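Local coordinates for hypothetical protein (Pseudomonas aeruginosa, PDB 2H9F) that probably catalyses the isomerisation of methylaconitate, as a member of the PrpF family of isomerases, at residues I10-L15 with K21-R26; T69-I74 with G106-G111; A116-L121 with V157-D162; G120-A125 with C133-W138. One frame throughout, in Å; residues are numbered along the deposited sequence. Where two conformers were deposited one is given.

Interaction 1 (I10-L15 with K21-R26). With SO4 (sulfate ion), chain H.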
loop_
_atom_site.group_PDB
_atom_site.type_symbol
_atom_site.label_atom_id
_atom_site.label_comp_id
_atom_site.label_asym_id
_atom_site.label_seq_id
_atom_site.Cartn_x
_atom_site.Cartn_y
_atom_site.Cartn_z
ATOM N N ILE A 10 0.834 -10.864 -19.039
ATOM C CA ILE A 10 0.075 -9.805 -19.753
ATOM C C ILE A 10 0.877 -8.534 -19.776
ATOM O O ILE A 10 1.260 -8.017 -18.703
ATOM C CB ILE A 10 -1.353 -9.565 -19.149
ATOM C CG1 ILE A 10 -2.090 -10.886 -18.998
ATOM C CG2 ILE A 10 -2.238 -8.593 -20.038
ATOM C CD1 ILE A 10 -3.282 -10.799 -18.109
ATOM N N PRO A 11 1.225 -8.067 -20.990
ATOM C CA PRO A 11 1.953 -6.798 -21.102
ATOM C C PRO A 11 1.219 -5.686 -20.368
ATOM O O PRO A 11 0.035 -5.504 -20.561
ATOM C CB PRO A 11 1.996 -6.524 -22.611
ATOM C CG PRO A 11 1.686 -7.824 -23.256
ATOM C CD PRO A 11 0.911 -8.648 -22.296
ATOM N N ALA A 12 1.943 -4.935 -19.544
ATOM C CA ALA A 12 1.353 -3.889 -18.707
ATOM C C ALA A 12 2.450 -2.901 -18.365
ATOM O O ALA A 12 3.624 -3.228 -18.416
ATOM C CB ALA A 12 0.810 -4.425 -17.362
ATOM N N THR A 13 1.991 -1.736 -17.942
ATOM C CA THR A 13 2.820 -0.654 -17.450
ATOM C C THR A 13 2.183 -0.137 -16.160
ATOM O O THR A 13 0.961 0.144 -16.082
ATOM C CB THR A 13 2.953 0.437 -18.495
ATOM O OG1 THR A 13 3.340 -0.186 -19.732
ATOM C CG2 THR A 13 4.028 1.487 -18.075
ATOM N N TYR A 14 3.029 -0.013 -15.147
ATOM C CA TYR A 14 2.578 0.467 -13.872
ATOM C C TYR A 14 3.073 1.893 -13.720
ATOM O O TYR A 14 4.278 2.154 -13.723
ATOM C CB TYR A 14 3.088 -0.469 -12.781
ATOM C CG TYR A 14 2.589 -0.193 -11.383
ATOM C CD1 TYR A 14 1.242 -0.164 -11.080
ATOM C CD2 TYR A 14 3.473 0.045 -10.363
ATOM C CE1 TYR A 14 0.774 0.069 -9.761
ATOM C CE2 TYR A 14 3.023 0.279 -9.052
ATOM C CZ TYR A 14 1.701 0.317 -8.764
ATOM O OH TYR A 14 1.315 0.555 -7.487
ATOM N N LEU A 15 2.123 2.818 -13.639
ATOM C CA LEU A 15 2.443 4.255 -13.656
ATOM C C LEU A 15 1.839 4.934 -12.449
ATOM O O LEU A 15 0.730 4.583 -11.987
ATOM C CB LEU A 15 1.776 4.986 -14.832
ATOM C CG LEU A 15 2.220 4.790 -16.268
ATOM C CD1 LEU A 15 1.281 3.879 -16.951
ATOM C CD2 LEU A 15 2.275 6.166 -16.994
ATOM N N LYS A 21 -1.708 5.574 -8.324
ATOM C CA LYS A 21 -0.957 4.570 -9.100
ATOM C C LYS A 21 -1.987 3.673 -9.776
ATOM O O LYS A 21 -3.000 3.347 -9.192
ATOM C CB LYS A 21 -0.046 3.730 -8.220
ATOM C CG LYS A 21 1.097 4.524 -7.638
ATOM C CD LYS A 21 2.170 3.640 -6.966
ATOM C CE LYS A 21 1.770 3.059 -5.575
ATOM N NZ LYS A 21 2.855 2.255 -5.003
ATOM N N GLY A 22 -1.700 3.246 -10.997
ATOM C CA GLY A 22 -2.575 2.332 -11.701
ATOM C C GLY A 22 -1.773 1.392 -12.601
ATOM O O GLY A 22 -0.624 1.668 -12.955
ATOM N N VAL A 23 -2.400 0.273 -12.951
ATOM C CA VAL A 23 -1.818 -0.678 -13.850
ATOM C C VAL A 23 -2.489 -0.394 -15.174
ATOM O O VAL A 23 -3.709 -0.419 -15.233
ATOM C CB VAL A 23 -2.094 -2.155 -13.469
ATOM C CG1 VAL A 23 -1.348 -3.074 -14.438
ATOM C CG2 VAL A 23 -1.704 -2.463 -12.016
ATOM N N PHE A 24 -1.674 -0.086 -16.196
ATOM C CA PHE A 24 -2.150 0.315 -17.503
ATOM C C PHE A 24 -1.948 -0.782 -18.562
ATOM O O PHE A 24 -0.893 -1.410 -18.660
ATOM C CB PHE A 24 -1.467 1.610 -17.966
ATOM C CG PHE A 24 -1.948 2.850 -17.283
ATOM C CD1 PHE A 24 -1.685 3.080 -15.934
ATOM C CD2 PHE A 24 -2.574 3.836 -18.003
ATOM C CE1 PHE A 24 -2.105 4.219 -15.312
ATOM C CE2 PHE A 24 -2.981 4.990 -17.391
ATOM C CZ PHE A 24 -2.756 5.182 -16.045
ATOM N N PHE A 25 -3.002 -0.985 -19.353
ATOM C CA PHE A 25 -2.976 -1.942 -20.432
ATOM C C PHE A 25 -3.357 -1.306 -21.754
ATOM O O PHE A 25 -4.286 -0.523 -21.797
ATOM C CB PHE A 25 -4.024 -3.030 -20.165
ATOM C CG PHE A 25 -3.810 -3.767 -18.899
ATOM C CD1 PHE A 25 -4.330 -3.292 -17.714
ATOM C CD2 PHE A 25 -3.071 -4.944 -18.889
ATOM C CE1 PHE A 25 -4.114 -3.974 -16.506
ATOM C CE2 PHE A 25 -2.904 -5.669 -17.702
ATOM C CZ PHE A 25 -3.443 -5.186 -16.514
ATOM N N ARG A 26 -2.698 -1.710 -22.836
ATOM C CA ARG A 26 -3.300 -1.537 -24.173
ATOM C C ARG A 26 -4.374 -2.569 -24.412
ATOM O O ARG A 26 -4.177 -3.749 -24.109
ATOM C CB ARG A 26 -2.279 -1.707 -25.264
ATOM C CG ARG A 26 -0.974 -0.991 -25.008
ATOM C CD ARG A 26 -0.096 -0.966 -26.220
ATOM N NE ARG A 26 0.210 -2.296 -26.712
ATOM C CZ ARG A 26 0.932 -2.553 -27.794
ATOM N NH1 ARG A 26 1.437 -1.564 -28.524
ATOM N NH2 ARG A 26 1.106 -3.819 -28.174
HETATM S S SO4 H . 3.630 -3.670 -31.076
HETATM O O1 SO4 H . 4.236 -2.857 -30.018
HETATM O O2 SO4 H . 2.345 -3.094 -31.489
HETATM O O3 SO4 H . 4.544 -3.692 -32.220
HETATM O O4 SO4 H . 3.420 -5.039 -30.598
HETATM O O HOH W 1 -0.341 -3.324 -22.222
HETATM O O HOH W 2 3.442 -0.769 -5.660
#
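Thr-13 and Phe-24 face each other as a hydrogen-bonded antiparallel pair, and so do Leu-15 and Gly-22. Thr-13 N donates to Phe-24 O at 3.0 Å, and Phe-24 N returns a bond to Thr-13 O. In the next pair, Leu-15 N binds Gly-22 O and Gly-22 N binds Leu-15 O at 2.9 Å. Tyr-14 and Val-23 form the non-hydrogen-bonded pair between them. One water carries the ladder further. It donates to Pro-11 O at 2.8 Å and accepts from Arg-26 N.

The apolar contacts fall on both faces of the hairpin. On the Leu-15 face, the CD1 branch of Leu-15 sits over the Phe-24 ring, 3.6 Å from its centroid and 29° off the normal, a CH-pi contact. It lies toward the rim of the ring. On the other face, Val-23 CG2 meets Tyr-14 CD1 at 3.9 Å. Ile-10 CG2 comes to the edge of the Phe-25 ring, while Ala-12 CB touches both Val-23 and Phe-25.

Tyr-14 has CG anti to the backbone N (chi1 -174°), which carries its hydroxyl across to Lys-21. Tyr-14 OH lies 3.2 Å from Lys-21 CE. A water joins Tyr-14 OH to Lys-21 NZ, 3.1 Å from each. Lys-21 NZ also donates to His-58 O and Gly-61 O of the second subunit.

Backbone bonds hold the strands, and apolar side chains lie on both faces. The Lys-21 ammonium, bonded to two carbonyls of the second subunit, adds a polar link between the subunits.

Interaction 2 (T69-I74 with G106-G111)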
loop_
_atom_site.group_PDB
_atom_site.type_symbol
_atom_site.label_atom_id
_atom_site.label_comp_id
_atom_site.label_asym_id
_atom_site.label_seq_id
_atom_site.Cartn_x
_atom_site.Cartn_y
_atom_site.Cartn_z
ATOM N N THR A 69 -4.664 3.365 -5.049
ATOM C CA THR A 69 -3.742 2.358 -5.546
ATOM C C THR A 69 -4.479 1.092 -5.871
ATOM O O THR A 69 -3.911 0.016 -5.777
ATOM C CB THR A 69 -2.649 2.006 -4.508
ATOM O OG1 THR A 69 -3.278 1.541 -3.300
ATOM C CG2 THR A 69 -1.764 3.174 -4.217
ATOM N N SER A 70 -5.747 1.194 -6.249
ATOM C CA SER A 70 -6.518 0.026 -6.574
ATOM C C SER A 70 -7.265 0.266 -7.885
ATOM O O SER A 70 -8.481 0.241 -7.966
ATOM C CB SER A 70 -7.420 -0.359 -5.408
ATOM O OG SER A 70 -8.197 -1.500 -5.745
ATOM N N LYS A 71 -6.469 0.481 -8.922
ATOM C CA LYS A 71 -6.948 0.983 -10.184
ATOM C C LYS A 71 -6.295 0.310 -11.403
ATOM O O LYS A 71 -5.104 0.145 -11.457
ATOM C CB LYS A 71 -6.659 2.514 -10.258
ATOM C CG LYS A 71 -7.261 3.368 -9.162
ATOM C CD LYS A 71 -6.917 4.865 -9.391
ATOM C CE LYS A 71 -7.212 5.785 -8.191
ATOM N NZ LYS A 71 -8.593 6.181 -8.058
ATOM N N CYS A 72 -7.098 0.033 -12.414
ATOM C CA CYS A 72 -6.628 -0.485 -13.692
ATOM C C CYS A 72 -7.153 0.412 -14.826
ATOM O O CYS A 72 -8.290 0.921 -14.758
ATOM C CB CYS A 72 -7.146 -1.892 -13.893
ATOM S SG CYS A 72 -6.227 -3.133 -12.916
ATOM N N VAL A 73 -6.356 0.556 -15.879
ATOM C CA VAL A 73 -6.706 1.419 -17.017
ATOM C C VAL A 73 -6.454 0.681 -18.322
ATOM O O VAL A 73 -5.424 0.014 -18.464
ATOM C CB VAL A 73 -5.870 2.707 -16.983
ATOM C CG1 VAL A 73 -5.984 3.536 -18.314
ATOM C CG2 VAL A 73 -6.254 3.561 -15.773
ATOM N N ILE A 74 -7.440 0.748 -19.227
ATOM C CA ILE A 74 -7.324 0.306 -20.636
ATOM C C ILE A 74 -7.290 1.545 -21.565
ATOM O O ILE A 74 -8.141 2.431 -21.457
ATOM C CB ILE A 74 -8.508 -0.595 -21.084
ATOM C CG1 ILE A 74 -8.653 -1.815 -20.151
ATOM C CG2 ILE A 74 -8.275 -1.058 -22.559
ATOM C CD1 ILE A 74 -9.957 -2.610 -20.363
ATOM N N GLY A 106 -9.283 11.867 -12.557
ATOM C CA GLY A 106 -8.559 12.955 -13.171
ATOM C C GLY A 106 -7.067 12.821 -12.956
ATOM O O GLY A 106 -6.268 13.303 -13.776
ATOM N N ASN A 107 -6.673 12.168 -11.850
ATOM C CA ASN A 107 -5.227 11.957 -11.576
ATOM C C ASN A 107 -4.648 10.965 -12.569
ATOM O O ASN A 107 -3.604 11.285 -13.190
ATOM C CB ASN A 107 -4.947 11.601 -10.108
ATOM C CG ASN A 107 -4.952 12.835 -9.235
ATOM O OD1 ASN A 107 -3.939 13.542 -9.123
ATOM N ND2 ASN A 107 -6.105 13.160 -8.687
ATOM N N LEU A 108 -5.363 9.833 -12.790
ATOM C CA LEU A 108 -4.892 8.851 -13.766
ATOM C C LEU A 108 -5.007 9.319 -15.219
ATOM O O LEU A 108 -4.289 8.799 -16.065
ATOM C CB LEU A 108 -5.484 7.443 -13.554
ATOM C CG LEU A 108 -4.902 6.623 -12.387
ATOM C CD1 LEU A 108 -5.301 5.177 -12.545
ATOM C CD2 LEU A 108 -3.363 6.732 -12.140
ATOM N N SER A 109 -5.836 10.324 -15.510
ATOM C CA SER A 109 -5.804 11.007 -16.841
ATOM C C SER A 109 -4.416 11.436 -17.261
ATOM O O SER A 109 -4.036 11.307 -18.419
ATOM C CB SER A 109 -6.690 12.257 -16.814
ATOM O OG SER A 109 -8.001 11.878 -16.455
ATOM N N THR A 110 -3.662 11.967 -16.305
ATOM C CA THR A 110 -2.306 12.370 -16.578
ATOM C C THR A 110 -1.549 11.150 -17.113
ATOM O O THR A 110 -0.886 11.261 -18.121
ATOM C CB THR A 110 -1.624 12.926 -15.325
ATOM O OG1 THR A 110 -2.580 13.637 -14.512
ATOM C CG2 THR A 110 -0.503 13.846 -15.713
ATOM N N GLY A 111 -1.719 9.984 -16.461
ATOM C CA GLY A 111 -1.080 8.758 -16.888
ATOM C C GLY A 111 -1.599 8.274 -18.233
ATOM O O GLY A 111 -0.832 7.765 -19.046
#
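Asn-107 O is gripped twice by Thr-110, three residues further along the chain. Thr-110 OG1 donates to Asn-107 O at 2.9 Å, and Thr-110 N reaches the same oxygen at 3.2 Å. Both donors come from the same face of the carbonyl plane, and the hydroxyl is tilted 28° from it.

Between these bonded residues stands Leu-108, which makes the contact with segment 69-74. Its CD1 branch does the touching. Leu-108 CD1 lies 3.6 Å from Lys-71 CD and 3.7 Å from Val-73 CG2. It thus meets two residues that point to the same side of the strand. Lys-71 adds its CB, 3.8 Å from Leu-108 CD1. The side chains of Val-73 and Leu-108 pass alongside one another, running in opposing directions, whereas the Lys-71 chain runs at a slant to the leucine.

The lysine offers its aliphatic part here. Its chain stays extended as far as CE and bends at the last torsion (chi4 -80°), and its NZ is bonded to Gln-91 OE1.

The contact lays residues 106-111 of helix 106-118 against strand 71-77. That strand runs parallel to strand 20-26 on one side and antiparallel to strand 85-92 on the other. Cys-72 points away from this helix and packs on helix 39-49.

Interaction 3 (A116-L121 with V157-D162). With CO (cobalt (II) ion), chain B.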
loop_
_atom_site.group_PDB
_atom_site.type_symbol
_atom_site.label_atom_id
_atom_site.label_comp_id
_atom_site.label_asym_id
_atom_site.label_seq_id
_atom_site.Cartn_x
_atom_site.Cartn_y
_atom_site.Cartn_z
ATOM N N ALA A 116 -0.475 6.771 -23.535
ATOM C CA ALA A 116 -0.881 6.794 -24.937
ATOM C C ALA A 116 0.341 6.817 -25.832
ATOM O O ALA A 116 0.365 6.176 -26.868
ATOM C CB ALA A 116 -1.741 8.023 -25.234
ATOM N N LEU A 117 1.361 7.579 -25.414
ATOM C CA LEU A 117 2.626 7.674 -26.149
ATOM C C LEU A 117 3.562 6.482 -25.912
ATOM O O LEU A 117 4.120 5.950 -26.891
ATOM C CB LEU A 117 3.318 8.991 -25.831
ATOM C CG LEU A 117 2.598 10.251 -26.372
ATOM C CD1 LEU A 117 3.093 11.507 -25.656
ATOM C CD2 LEU A 117 2.833 10.375 -27.850
ATOM N N HIS A 118 3.717 6.030 -24.663
ATOM C CA HIS A 118 4.530 4.843 -24.427
ATOM C C HIS A 118 3.938 3.651 -25.179
ATOM O O HIS A 118 4.666 2.830 -25.683
ATOM C CB HIS A 118 4.649 4.529 -22.937
ATOM C CG HIS A 118 5.186 5.660 -22.112
ATOM N ND1 HIS A 118 6.481 6.123 -22.215
ATOM C CD2 HIS A 118 4.592 6.406 -21.151
ATOM C CE1 HIS A 118 6.658 7.093 -21.341
ATOM N NE2 HIS A 118 5.527 7.275 -20.678
ATOM N N ALA A 119 2.628 3.612 -25.296
ATOM C CA ALA A 119 1.948 2.497 -25.913
ATOM C C ALA A 119 1.886 2.514 -27.421
ATOM O O ALA A 119 1.370 1.546 -28.020
ATOM C CB ALA A 119 0.542 2.384 -25.360
ATOM N N GLY A 120 2.341 3.598 -28.041
ATOM C CA GLY A 120 2.374 3.683 -29.496
ATOM C C GLY A 120 1.010 3.908 -30.075
ATOM O O GLY A 120 0.752 3.520 -31.221
ATOM N N LEU A 121 0.110 4.520 -29.319
ATOM C CA LEU A 121 -1.266 4.619 -29.800
ATOM C C LEU A 121 -1.567 5.950 -30.483
ATOM O O LEU A 121 -2.652 6.156 -31.003
ATOM C CB LEU A 121 -2.240 4.383 -28.645
ATOM C CG LEU A 121 -2.256 3.001 -27.990
ATOM C CD1 LEU A 121 -3.034 3.060 -26.683
ATOM C CD2 LEU A 121 -2.855 1.995 -28.940
ATOM N N VAL A 157 8.331 10.457 -24.317
ATOM C CA VAL A 157 7.765 11.248 -23.219
ATOM C C VAL A 157 8.903 11.772 -22.325
ATOM O O VAL A 157 9.789 11.013 -21.979
ATOM C CB VAL A 157 6.751 10.429 -22.427
ATOM C CG1 VAL A 157 6.304 11.159 -21.190
ATOM C CG2 VAL A 157 5.524 10.101 -23.318
ATOM N N GLN A 158 8.890 13.066 -22.023
ATOM C CA GLN A 158 9.796 13.679 -21.052
ATOM C C GLN A 158 9.103 13.457 -19.698
ATOM O O GLN A 158 8.036 14.068 -19.439
ATOM C CB GLN A 158 9.961 15.164 -21.332
ATOM C CG GLN A 158 10.782 15.930 -20.269
ATOM C CD GLN A 158 12.189 15.456 -20.190
ATOM O OE1 GLN A 158 12.843 15.303 -21.213
ATOM N NE2 GLN A 158 12.671 15.180 -18.977
ATOM N N GLU A 159 9.635 12.528 -18.895
ATOM C CA GLU A 159 9.012 12.175 -17.641
ATOM C C GLU A 159 9.567 12.950 -16.490
ATOM O O GLU A 159 8.863 13.265 -15.548
ATOM C CB GLU A 159 9.246 10.700 -17.315
ATOM C CG GLU A 159 8.697 9.725 -18.293
ATOM C CD GLU A 159 8.854 8.285 -17.795
ATOM O OE1 GLU A 159 9.996 7.743 -17.810
ATOM O OE2 GLU A 159 7.825 7.726 -17.382
ATOM N N THR A 160 10.865 13.220 -16.541
ATOM C CA THR A 160 11.545 13.806 -15.410
ATOM C C THR A 160 11.526 15.336 -15.498
ATOM O O THR A 160 11.315 15.915 -16.575
ATOM C CB THR A 160 12.974 13.332 -15.380
ATOM O OG1 THR A 160 13.627 13.650 -16.620
ATOM C CG2 THR A 160 13.024 11.820 -15.094
ATOM N N GLY A 161 11.714 15.978 -14.352
ATOM C CA GLY A 161 11.636 17.423 -14.285
ATOM C C GLY A 161 11.464 17.943 -12.879
ATOM O O GLY A 161 11.631 17.204 -11.915
ATOM N N ASP A 162 11.172 19.244 -12.784
ATOM C CA ASP A 162 11.216 19.997 -11.516
ATOM C C ASP A 162 9.854 20.539 -11.069
ATOM O O ASP A 162 9.767 21.304 -10.143
ATOM C CB ASP A 162 12.248 21.115 -11.633
ATOM C CG ASP A 162 13.648 20.604 -11.465
ATOM O OD1 ASP A 162 13.838 19.498 -10.904
ATOM O OD2 ASP A 162 14.564 21.303 -11.886
HETATM CO CO CO B . 15.467 18.149 -11.328
HETATM O O HOH W 3 5.449 8.379 -18.454
HETATM O O HOH W 4 14.142 16.623 -10.868
#
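The imidazole of His-118 carries Val-157 on one face. Val-157 CG2 sits 4.0 Å from the ring centroid and 23° off the normal, a CH-pi contact offset toward the rim. Val-157 CB is closer to a ring atom, 3.5 Å from His-118 CE1. The carboxylate of Glu-159 approaches the same ring obliquely. A water donates to Glu-159 OE2 at 2.7 Å and also lies near His-118 NE2, so it probably links the two groups. His-118 was deposited in two conformers, so the ring contact and the water link hold for one of them only and are less certain. Gln-158 starts away from the helix, and its amide NE2 donates to Thr-160 O at 2.9 Å.

Val-157 CG1 is anti to the backbone N (chi1 172°), which leaves CG2 beside the N and turned to the helix, where it touches Leu-117 CB at 3.5 Å.

Beyond this contact the loop belongs to the dimer. Glu-159 OE1 binds Gln-7 and Arg-390 of the second subunit. At the far end, Asp-162 OD1 ligates a cobalt ion at 2.2 Å, with a water and His-4 of the second subunit as further ligands.

The helix itself stops in a Schellman motif. Leu-121 N bonds to Ala-116 O at 3.0 Å, Gly-120 N bonds to Leu-117 O, and Gly-120 has positive phi. The arrangement joins a capped helix end to a loop of the subunit interface.

Interaction 4 (G120-A125 with C133-W138)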
loop_
_atom_site.group_PDB
_atom_site.type_symbol
_atom_site.label_atom_id
_atom_site.label_comp_id
_atom_site.label_asym_id
_atom_site.label_seq_id
_atom_site.Cartn_x
_atom_site.Cartn_y
_atom_site.Cartn_z
ATOM N N GLY A 120 2.341 3.598 -28.041
ATOM C CA GLY A 120 2.374 3.683 -29.496
ATOM C C GLY A 120 1.010 3.908 -30.075
ATOM O O GLY A 120 0.752 3.520 -31.221
ATOM N N LEU A 121 0.110 4.520 -29.319
ATOM C CA LEU A 121 -1.266 4.619 -29.800
ATOM C C LEU A 121 -1.567 5.950 -30.483
ATOM O O LEU A 121 -2.652 6.156 -31.003
ATOM C CB LEU A 121 -2.240 4.383 -28.645
ATOM C CG LEU A 121 -2.256 3.001 -27.990
ATOM C CD1 LEU A 121 -3.034 3.060 -26.683
ATOM C CD2 LEU A 121 -2.855 1.995 -28.940
ATOM N N VAL A 122 -0.602 6.860 -30.483
ATOM C CA VAL A 122 -0.802 8.180 -31.103
ATOM C C VAL A 122 -0.180 8.249 -32.496
ATOM O O VAL A 122 0.939 7.814 -32.710
ATOM C CB VAL A 122 -0.240 9.294 -30.203
ATOM C CG1 VAL A 122 -0.404 10.662 -30.862
ATOM C CG2 VAL A 122 -0.942 9.250 -28.849
ATOM N N ASP A 123 -0.934 8.785 -33.448
ATOM C CA ASP A 123 -0.436 9.006 -34.805
ATOM C C ASP A 123 0.922 9.715 -34.695
ATOM O O ASP A 123 1.046 10.761 -34.063
ATOM C CB ASP A 123 -1.447 9.869 -35.563
ATOM C CG ASP A 123 -1.044 10.173 -37.016
ATOM O OD1 ASP A 123 0.069 9.796 -37.485
ATOM O OD2 ASP A 123 -1.903 10.801 -37.685
ATOM N N PRO A 124 1.963 9.136 -35.287
ATOM C CA PRO A 124 3.276 9.783 -35.186
ATOM C C PRO A 124 3.366 11.144 -35.868
ATOM O O PRO A 124 4.259 11.936 -35.530
ATOM C CB PRO A 124 4.211 8.783 -35.845
ATOM C CG PRO A 124 3.352 7.980 -36.716
ATOM C CD PRO A 124 2.021 7.877 -36.043
ATOM N N ALA A 125 2.443 11.453 -36.784
ATOM C CA ALA A 125 2.360 12.840 -37.314
ATOM C C ALA A 125 2.124 13.883 -36.212
ATOM O O ALA A 125 2.373 15.079 -36.419
ATOM C CB ALA A 125 1.281 12.971 -38.416
ATOM N N CYS A 133 3.326 17.094 -27.221
ATOM C CA CYS A 133 2.327 16.338 -27.938
ATOM C C CYS A 133 0.948 16.572 -27.337
ATOM O O CYS A 133 0.706 16.336 -26.162
ATOM C CB CYS A 133 2.709 14.862 -27.922
ATOM S SG CYS A 133 1.516 13.926 -28.861
ATOM N N GLU A 134 0.028 17.042 -28.151
ATOM C CA GLU A 134 -1.336 17.209 -27.720
ATOM C C GLU A 134 -2.057 15.883 -27.825
ATOM O O GLU A 134 -2.518 15.485 -28.905
ATOM C CB GLU A 134 -1.990 18.257 -28.610
ATOM C CG GLU A 134 -3.410 18.638 -28.264
ATOM C CD GLU A 134 -4.020 19.602 -29.294
ATOM O OE1 GLU A 134 -4.512 19.113 -30.329
ATOM O OE2 GLU A 134 -3.974 20.833 -29.050
ATOM N N VAL A 135 -2.172 15.186 -26.701
ATOM C CA VAL A 135 -2.847 13.907 -26.714
ATOM C C VAL A 135 -4.337 14.147 -26.483
ATOM O O VAL A 135 -4.723 14.665 -25.456
ATOM C CB VAL A 135 -2.288 12.934 -25.659
ATOM C CG1 VAL A 135 -3.001 11.605 -25.768
ATOM C CG2 VAL A 135 -0.788 12.761 -25.813
ATOM N N ARG A 136 -5.170 13.773 -27.442
ATOM C CA ARG A 136 -6.609 13.983 -27.336
ATOM C C ARG A 136 -7.298 12.718 -26.801
ATOM O O ARG A 136 -7.419 11.715 -27.521
ATOM C CB ARG A 136 -7.164 14.340 -28.706
ATOM C CG ARG A 136 -6.487 15.580 -29.342
ATOM C CD ARG A 136 -6.837 15.702 -30.837
ATOM N NE ARG A 136 -6.297 14.576 -31.600
ATOM C CZ ARG A 136 -6.634 14.256 -32.843
ATOM N NH1 ARG A 136 -7.508 14.976 -33.527
ATOM N NH2 ARG A 136 -6.079 13.206 -33.420
ATOM N N ILE A 137 -7.770 12.781 -25.545
ATOM C CA ILE A 137 -8.278 11.610 -24.811
ATOM C C ILE A 137 -9.786 11.629 -24.783
ATOM O O ILE A 137 -10.389 12.637 -24.419
ATOM C CB ILE A 137 -7.768 11.581 -23.371
ATOM C CG1 ILE A 137 -6.236 11.604 -23.358
ATOM C CG2 ILE A 137 -8.329 10.338 -22.629
ATOM C CD1 ILE A 137 -5.588 12.004 -22.008
ATOM N N TRP A 138 -10.406 10.541 -25.231
ATOM C CA TRP A 138 -11.837 10.356 -25.047
ATOM C C TRP A 138 -12.013 9.565 -23.770
ATOM O O TRP A 138 -11.650 8.412 -23.727
ATOM C CB TRP A 138 -12.402 9.582 -26.193
ATOM C CG TRP A 138 -13.851 9.349 -26.107
ATOM C CD1 TRP A 138 -14.478 8.143 -26.014
ATOM C CD2 TRP A 138 -14.883 10.338 -26.155
ATOM N NE1 TRP A 138 -15.832 8.318 -25.990
ATOM C CE2 TRP A 138 -16.112 9.657 -26.084
ATOM C CE3 TRP A 138 -14.886 11.727 -26.259
ATOM C CZ2 TRP A 138 -17.346 10.323 -26.106
ATOM C CZ3 TRP A 138 -16.109 12.388 -26.276
ATOM C CH2 TRP A 138 -17.323 11.682 -26.204
#
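The contact belongs to the connection that leaves the Schellman end of helix 106-118 and turns back into strand 131-139. Val-122 carries it from the loop, and Cys-133 and Val-135 receive it on the strand. Both methyls of the valine are used. Val-122 CG1 faces Cys-133 SG at 4.3 Å, and Val-122 CG2 faces Val-135 CG1 at 4.4 Å. The valine has CG1 anti to the backbone N (chi1 178°), which sends one branch to each strand residue. The packing is loose and wholly apolar, and no hydrogen bond crosses between the segments. The two backbones stay well apart, with Val-122 CA and Val-135 CA 7.5 Å from each other.

Just past the valine the loop folds on itself in an Asx turn. Asp-123 OD1 accepts from Ala-125 N at 3.0 Å, with an N-H...O angle of 160°. The donor arrives from well above the carboxylate plane, 61° out of it. The bond spans Pro-124, at the start of the 3-10 segment. Arg-136 makes a salt bridge to Asp-84 and does not contact Asp-123.

Val-122, Cys-133 and Val-135 pack against helix 106-118: Ala-116 touches Val-122 and Val-135, and Leu-117 touches all three. Strand 131-139 itself runs parallel to strand 85-92 on one side and antiparallel to strand 144-153 on the other.

In the fold
The four contacts lie on or near helix 106-118 and the strands packed about it. Interaction 1 comes first along the chain, then interaction 2, and interactions 3 and 4 start from the same stretch and share Gly-120 and Leu-121. Interactions 1 and 2 have centres about 9 Å apart and meet through the neighbouring strands 20-26 and 71-77. Interactions 2 and 3 use opposite ends of the helix, with centres about 15 Å apart. Interactions 3 and 4 lie about 11 Å apart, and Leu-117 packs on residues of both. This strand ring around one helix is consistent with the diaminopimelate epimerase-like fold of PrpF proteins. Interactions 1 and 3 also touch the second subunit.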